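Local coordinates for proliferating cell nuclear antigen (Entamoeba histolytica, PDB 3P91), which probably encircles DNA as a trimeric sliding ring and raises the processivity of DNA polymerase delta during replication, at residues C35-Q43 / S54-F65; L232-M240 / L249-F257. All coordinates share one frame; numbering follows the deposited sequence.

Contact 1. Residues C35-Q43 / S54-F65; sequences CSDAGIAVQ and SLLIETDAFDEF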
# COMPACT_ATOMS: atom_id res chain seq x y z
N CYS A 35 19.10 11.81 29.96
CA CYS A 35 18.94 13.25 29.82
C CYS A 35 19.84 13.98 30.80
O CYS A 35 20.20 13.45 31.85
CB CYS A 35 17.47 13.63 30.02
SG CYS A 35 16.33 12.57 29.10
N SER A 36 20.23 15.19 30.45
CA SER A 36 21.03 16.01 31.32
C SER A 36 20.98 17.40 30.73
O SER A 36 20.31 17.63 29.73
CB SER A 36 22.46 15.49 31.39
OG SER A 36 23.19 15.80 30.22
N ASP A 37 21.66 18.35 31.36
CA ASP A 37 21.65 19.72 30.85
C ASP A 37 22.44 19.84 29.55
O ASP A 37 22.50 20.90 28.95
CB ASP A 37 22.14 20.72 31.92
CG ASP A 37 23.49 20.34 32.53
OD1 ASP A 37 23.71 20.63 33.72
OD2 ASP A 37 24.34 19.77 31.83
N ALA A 38 23.01 18.72 29.12
CA ALA A 38 23.78 18.67 27.87
C ALA A 38 22.99 18.05 26.72
O ALA A 38 23.44 18.07 25.57
CB ALA A 38 25.09 17.93 28.08
N GLY A 39 21.82 17.49 27.02
CA GLY A 39 20.93 16.99 26.00
C GLY A 39 20.41 15.60 26.27
O GLY A 39 20.28 15.18 27.41
N ILE A 40 20.09 14.88 25.20
CA ILE A 40 19.58 13.52 25.31
C ILE A 40 20.54 12.58 24.59
O ILE A 40 20.95 12.82 23.46
CB ILE A 40 18.15 13.41 24.73
CG1 ILE A 40 17.26 14.47 25.36
CG2 ILE A 40 17.58 12.01 24.95
CD1 ILE A 40 15.89 14.55 24.76
N ALA A 41 20.91 11.51 25.28
CA ALA A 41 21.92 10.61 24.77
C ALA A 41 21.46 9.17 24.86
O ALA A 41 20.71 8.80 25.76
CB ALA A 41 23.21 10.79 25.54
N VAL A 42 21.92 8.37 23.91
CA VAL A 42 21.70 6.93 23.95
C VAL A 42 22.95 6.21 23.47
O VAL A 42 23.41 6.42 22.35
CB VAL A 42 20.48 6.52 23.11
CG1 VAL A 42 20.38 5.00 23.01
CG2 VAL A 42 19.21 7.12 23.68
N GLN A 43 23.52 5.38 24.33
CA GLN A 43 24.68 4.57 23.98
C GLN A 43 24.44 3.17 24.48
O GLN A 43 24.40 2.93 25.68
CB GLN A 43 25.96 5.12 24.62
CG GLN A 43 26.62 6.22 23.81
CD GLN A 43 28.12 6.31 24.06
OE1 GLN A 43 28.67 5.59 24.90
NE2 GLN A 43 28.78 7.19 23.32
N SER A 54 24.90 5.04 19.02
CA SER A 54 25.28 6.25 19.74
C SER A 54 24.47 7.46 19.28
O SER A 54 24.71 7.98 18.20
CB SER A 54 26.76 6.54 19.51
OG SER A 54 27.11 7.80 20.04
N LEU A 55 23.53 7.90 20.11
CA LEU A 55 22.74 9.08 19.78
C LEU A 55 23.03 10.26 20.69
O LEU A 55 23.19 10.11 21.90
CB LEU A 55 21.24 8.78 19.85
CG LEU A 55 20.29 9.99 19.88
CD1 LEU A 55 20.12 10.63 18.51
CD2 LEU A 55 18.94 9.60 20.46
N LEU A 56 23.09 11.43 20.09
CA LEU A 56 23.15 12.65 20.86
C LEU A 56 22.23 13.70 20.27
O LEU A 56 22.48 14.21 19.18
CB LEU A 56 24.57 13.19 20.87
CG LEU A 56 24.66 14.54 21.57
CD1 LEU A 56 24.18 14.39 23.01
CD2 LEU A 56 26.07 15.08 21.51
N ILE A 57 21.16 14.02 20.97
CA ILE A 57 20.40 15.21 20.63
C ILE A 57 20.90 16.34 21.51
O ILE A 57 20.93 16.22 22.73
CB ILE A 57 18.90 15.02 20.83
CG1 ILE A 57 18.45 13.70 20.22
CG2 ILE A 57 18.15 16.17 20.19
CD1 ILE A 57 17.01 13.38 20.46
N GLU A 58 21.29 17.44 20.89
CA GLU A 58 21.84 18.56 21.63
C GLU A 58 20.75 19.53 22.05
O GLU A 58 19.63 19.48 21.53
CB GLU A 58 22.84 19.30 20.77
CG GLU A 58 24.05 18.47 20.37
CD GLU A 58 25.22 19.35 20.00
OE1 GLU A 58 26.06 19.61 20.90
OE2 GLU A 58 25.27 19.79 18.83
N THR A 59 21.09 20.43 22.97
CA THR A 59 20.10 21.39 23.49
C THR A 59 19.65 22.41 22.43
O THR A 59 18.59 23.02 22.57
CB THR A 59 20.56 22.08 24.82
OG1 THR A 59 21.78 22.80 24.62
CG2 THR A 59 20.75 21.04 25.93
N ASP A 60 20.45 22.56 21.37
CA ASP A 60 20.12 23.43 20.24
C ASP A 60 18.96 22.91 19.39
O ASP A 60 18.46 23.60 18.51
CB ASP A 60 21.34 23.62 19.34
CG ASP A 60 22.27 24.71 19.82
OD1 ASP A 60 23.49 24.48 19.86
OD2 ASP A 60 21.77 25.81 20.15
N ALA A 61 18.54 21.67 19.66
CA ALA A 61 17.42 21.07 18.95
C ALA A 61 16.06 21.47 19.56
O ALA A 61 15.01 21.14 19.02
CB ALA A 61 17.58 19.55 18.92
N PHE A 62 16.10 22.19 20.67
CA PHE A 62 14.91 22.53 21.44
C PHE A 62 14.70 24.03 21.55
O PHE A 62 15.65 24.80 21.56
CB PHE A 62 15.01 21.94 22.84
CG PHE A 62 15.37 20.49 22.86
CD1 PHE A 62 14.39 19.52 22.90
CD2 PHE A 62 16.70 20.10 22.85
CE1 PHE A 62 14.73 18.18 22.92
CE2 PHE A 62 17.05 18.76 22.87
CZ PHE A 62 16.06 17.80 22.90
N ASP A 63 13.44 24.42 21.64
CA ASP A 63 13.07 25.80 21.94
C ASP A 63 13.10 26.05 23.45
O ASP A 63 13.41 27.15 23.89
CB ASP A 63 11.69 26.12 21.38
CG ASP A 63 11.73 26.42 19.90
OD1 ASP A 63 10.76 26.08 19.19
OD2 ASP A 63 12.75 26.99 19.45
N GLU A 64 12.76 25.02 24.22
CA GLU A 64 12.90 25.04 25.67
C GLU A 64 13.59 23.77 26.13
O GLU A 64 13.35 22.69 25.57
CB GLU A 64 11.53 25.15 26.36
CG GLU A 64 10.70 26.32 25.89
CD GLU A 64 9.35 26.37 26.56
OE1 GLU A 64 8.69 27.43 26.49
OE2 GLU A 64 8.94 25.35 27.15
N PHE A 65 14.44 23.88 27.14
CA PHE A 65 15.13 22.72 27.68
C PHE A 65 15.59 22.94 29.11
O PHE A 65 16.29 23.90 29.41
CB PHE A 65 16.31 22.32 26.80
CG PHE A 65 16.86 20.95 27.12
CD1 PHE A 65 16.40 19.82 26.45
CD2 PHE A 65 17.83 20.79 28.10
CE1 PHE A 65 16.89 18.57 26.75
CE2 PHE A 65 18.33 19.53 28.40
CZ PHE A 65 17.86 18.43 27.73
O HOH W 1 23.86 22.89 26.54
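Residues I40 to Q43 pair with S54 to I57 as the antiparallel arms of a beta hairpin in the N-terminal domain of this PCNA, and the aromatic rings of F62 and F65 close its open end. The strand axes run 177° apart at 4.6 Å, and two hydrogen-bonded pairs, I40 with I57 and V42 with L55, supply four backbone bonds. The shortest runs from L55 N to V42 O, 2.7 Å. I40, V42, L55 and I57 share the buried face, where L55 and I57 also meet helix 14-25; A41 and L56 take the other. With CG1 beside its backbone N (chi1 -52°) and CD1 extended, I40 carries CD1 to within 3.7 Å of F62 CZ, the two side chains crossing at about a right angle. A type I turn from S36 to G39, in which S36 OG accepts from A38 N as an ST turn, leads into the first arm. Methyl CG2 of T59 lies over one face of the F65 ring, 3.6 Å above its plane and displaced toward the rim. At the edge of that ring and in its plane sits the carbonyl oxygen of S36, 3.0 Å from F65 CE2.

Contact 2. Residues L232-M240 / L249-F257; sequences LSGQAPLIM and LKFYLAPKF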
# COMPACT_ATOMS: atom_id res chain seq x y z
N LEU A 232 35.50 4.17 7.15
CA LEU A 232 35.88 2.81 6.78
C LEU A 232 37.31 2.42 7.18
O LEU A 232 38.26 3.14 6.89
CB LEU A 232 35.70 2.65 5.26
CG LEU A 232 35.77 1.27 4.61
CD1 LEU A 232 34.85 0.31 5.34
CD2 LEU A 232 35.37 1.39 3.15
N SER A 233 37.44 1.28 7.86
CA SER A 233 38.74 0.71 8.22
C SER A 233 38.75 -0.79 7.92
O SER A 233 37.71 -1.45 8.01
CB SER A 233 39.02 0.92 9.70
OG SER A 233 38.75 2.25 10.10
N GLY A 234 39.91 -1.33 7.58
CA GLY A 234 40.03 -2.73 7.21
C GLY A 234 39.87 -3.72 8.35
O GLY A 234 39.38 -4.83 8.14
N GLN A 235 40.26 -3.32 9.55
CA GLN A 235 40.24 -4.24 10.70
C GLN A 235 39.36 -3.78 11.86
O GLN A 235 38.88 -4.60 12.64
CB GLN A 235 41.66 -4.51 11.20
CG GLN A 235 42.45 -5.52 10.38
CD GLN A 235 42.88 -4.96 9.05
OE1 GLN A 235 43.50 -3.90 8.98
NE2 GLN A 235 42.54 -5.66 7.97
N ALA A 236 39.18 -2.46 11.98
CA ALA A 236 38.41 -1.85 13.07
C ALA A 236 36.99 -1.49 12.62
O ALA A 236 36.73 -1.31 11.43
CB ALA A 236 39.15 -0.62 13.60
N PRO A 237 36.05 -1.38 13.58
CA PRO A 237 34.64 -1.14 13.24
C PRO A 237 34.38 0.07 12.34
O PRO A 237 34.98 1.14 12.50
CB PRO A 237 33.94 -0.96 14.60
CG PRO A 237 35.02 -0.93 15.61
CD PRO A 237 36.21 -1.62 15.02
N LEU A 238 33.49 -0.13 11.39
CA LEU A 238 32.99 0.94 10.55
C LEU A 238 32.10 1.87 11.36
O LEU A 238 31.51 1.47 12.35
CB LEU A 238 32.18 0.33 9.40
CG LEU A 238 31.25 1.24 8.59
CD1 LEU A 238 31.98 1.96 7.49
CD2 LEU A 238 30.11 0.42 8.05
N ILE A 239 32.03 3.13 10.94
CA ILE A 239 31.06 4.06 11.49
C ILE A 239 30.09 4.49 10.40
O ILE A 239 30.49 4.86 9.30
CB ILE A 239 31.72 5.34 12.02
CG1 ILE A 239 33.01 5.02 12.75
CG2 ILE A 239 30.77 6.11 12.93
CD1 ILE A 239 33.76 6.25 13.13
N MET A 240 28.80 4.43 10.71
CA MET A 240 27.79 4.98 9.83
C MET A 240 27.12 6.11 10.59
O MET A 240 26.41 5.87 11.56
CB MET A 240 26.78 3.91 9.42
CG MET A 240 25.88 4.31 8.27
SD MET A 240 24.67 3.02 7.87
CE MET A 240 25.76 1.71 7.34
N LEU A 249 23.53 10.75 14.86
CA LEU A 249 23.28 9.35 15.16
C LEU A 249 24.42 8.56 14.57
O LEU A 249 24.82 8.80 13.44
CB LEU A 249 21.96 8.92 14.55
CG LEU A 249 21.62 7.43 14.70
CD1 LEU A 249 21.49 7.06 16.17
CD2 LEU A 249 20.35 7.08 13.93
N LYS A 250 24.97 7.62 15.33
CA LYS A 250 26.08 6.83 14.83
C LYS A 250 25.95 5.37 15.18
O LYS A 250 25.46 5.02 16.26
CB LYS A 250 27.41 7.35 15.36
CG LYS A 250 27.81 8.69 14.85
CD LYS A 250 28.99 9.16 15.63
CE LYS A 250 29.47 10.52 15.18
NZ LYS A 250 30.60 10.92 16.06
N PHE A 251 26.41 4.52 14.26
CA PHE A 251 26.46 3.09 14.50
C PHE A 251 27.88 2.62 14.33
O PHE A 251 28.61 3.13 13.49
CB PHE A 251 25.59 2.37 13.49
CG PHE A 251 24.17 2.79 13.51
CD1 PHE A 251 23.26 2.14 14.31
CD2 PHE A 251 23.75 3.84 12.73
CE1 PHE A 251 21.94 2.52 14.32
CE2 PHE A 251 22.44 4.23 12.74
CZ PHE A 251 21.53 3.57 13.54
N TYR A 252 28.26 1.63 15.14
CA TYR A 252 29.60 1.05 15.08
C TYR A 252 29.50 -0.43 14.83
O TYR A 252 28.88 -1.16 15.61
CB TYR A 252 30.33 1.28 16.40
CG TYR A 252 30.57 2.73 16.72
CD1 TYR A 252 31.82 3.30 16.51
CD2 TYR A 252 29.56 3.54 17.22
CE1 TYR A 252 32.06 4.62 16.80
CE2 TYR A 252 29.78 4.87 17.51
CZ TYR A 252 31.04 5.40 17.30
OH TYR A 252 31.30 6.73 17.58
N LEU A 253 30.11 -0.87 13.73
CA LEU A 253 30.04 -2.27 13.35
C LEU A 253 31.40 -2.83 12.93
O LEU A 253 32.07 -2.30 12.04
CB LEU A 253 29.02 -2.47 12.22
CG LEU A 253 28.81 -3.92 11.81
CD1 LEU A 253 28.19 -4.73 12.93
CD2 LEU A 253 27.96 -4.00 10.55
N ALA A 254 31.80 -3.91 13.59
CA ALA A 254 33.08 -4.54 13.31
C ALA A 254 33.03 -5.38 12.02
O ALA A 254 32.04 -6.05 11.75
CB ALA A 254 33.50 -5.40 14.49
N PRO A 255 34.10 -5.33 11.23
CA PRO A 255 34.14 -6.13 10.00
C PRO A 255 34.11 -7.64 10.28
O PRO A 255 34.42 -8.08 11.39
CB PRO A 255 35.46 -5.71 9.36
CG PRO A 255 36.26 -5.16 10.47
CD PRO A 255 35.31 -4.51 11.40
N LYS A 256 33.70 -8.43 9.29
CA LYS A 256 33.63 -9.87 9.44
C LYS A 256 34.82 -10.43 8.70
O LYS A 256 35.36 -9.75 7.82
CB LYS A 256 32.32 -10.41 8.86
N PHE A 257 35.25 -11.64 9.04
CA PHE A 257 36.42 -12.25 8.38
C PHE A 257 36.27 -13.74 8.06
O PHE A 257 35.55 -14.47 8.74
CB PHE A 257 37.69 -12.00 9.20
CG PHE A 257 38.17 -10.58 9.15
CD1 PHE A 257 38.70 -10.05 7.97
CD2 PHE A 257 38.11 -9.77 10.27
CE1 PHE A 257 39.14 -8.74 7.92
CE2 PHE A 257 38.56 -8.45 10.21
CZ PHE A 257 39.07 -7.94 9.04
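L238 to M240 and F251 to L253 form the antiparallel ladder of the C-terminal hairpin, strands 238-244 and 247-253; beyond it the 233-237 loop packs on the C-terminal tail through P237 and P255. Backbone hydrogen bonds come first: L238 pairs with L253 and M240 with F251, each in both directions. The L238 N to L253 O bond is the shortest at 2.7 Å, yet bent to 140° at the hydrogen. The same oxygen lies 3.1 Å from P237 CA, a poorly directed CA-H...O contact (120° at the hydrogen) just before strand 238-244 begins.

Apolar contacts divide between the two faces. The side chains of I239 and Y252 run alongside one another in the same direction, I239 CG1 lying 4.2 Å from Y252 CE1. With CG2 anti to the backbone N and CG1 beside it (chi1 -41°), I239 lays CG2 over one face of the ring. On the other face L238, M240, F251 and L253 are buried; helix 212-218 packs on M240 and L253, and its F218 stacks on F251. The F251 ring turns an edge to M240 O, 3.5 Å from CD2.

Past the strands, carbonyls meet carbon: Q235 O approaches P255 CG at 3.4 Å, and G234 O lies near the plane of the F257 ring, 3.3 Å from CZ. The contact thus shifts from directional amide bonding to packing around P255, whose nitrogen has no hydrogen.

Overall arrangement
Contacts 1 and 2 lie in hairpins of the N- and C-terminal domains that are not equivalents of each other: 39-45/52-57 comes early in its domain, 238-244/247-253 closes the other; their centres are 25 Å apart. Their inner strands, 52-57 and 247-253, are neighbours in one antiparallel sheet: S54 N lies 2.8 Å from K250 O, a probable hydrogen bond, and L55 CB packs 4.1 Å from L249 CD1. Both are partly buried, each with a helix against one face, 14-25 for contact 1 and 212-218 for contact 2. Away from this seam, contact 1 finishes in phenylalanines that also meet strand 7-11 of a second sheet, with D37, A38 and E58 exposed beside buried F62, whereas contact 2 runs out into a loop and C-terminal tail in which Q235, A254 and F257 are exposed.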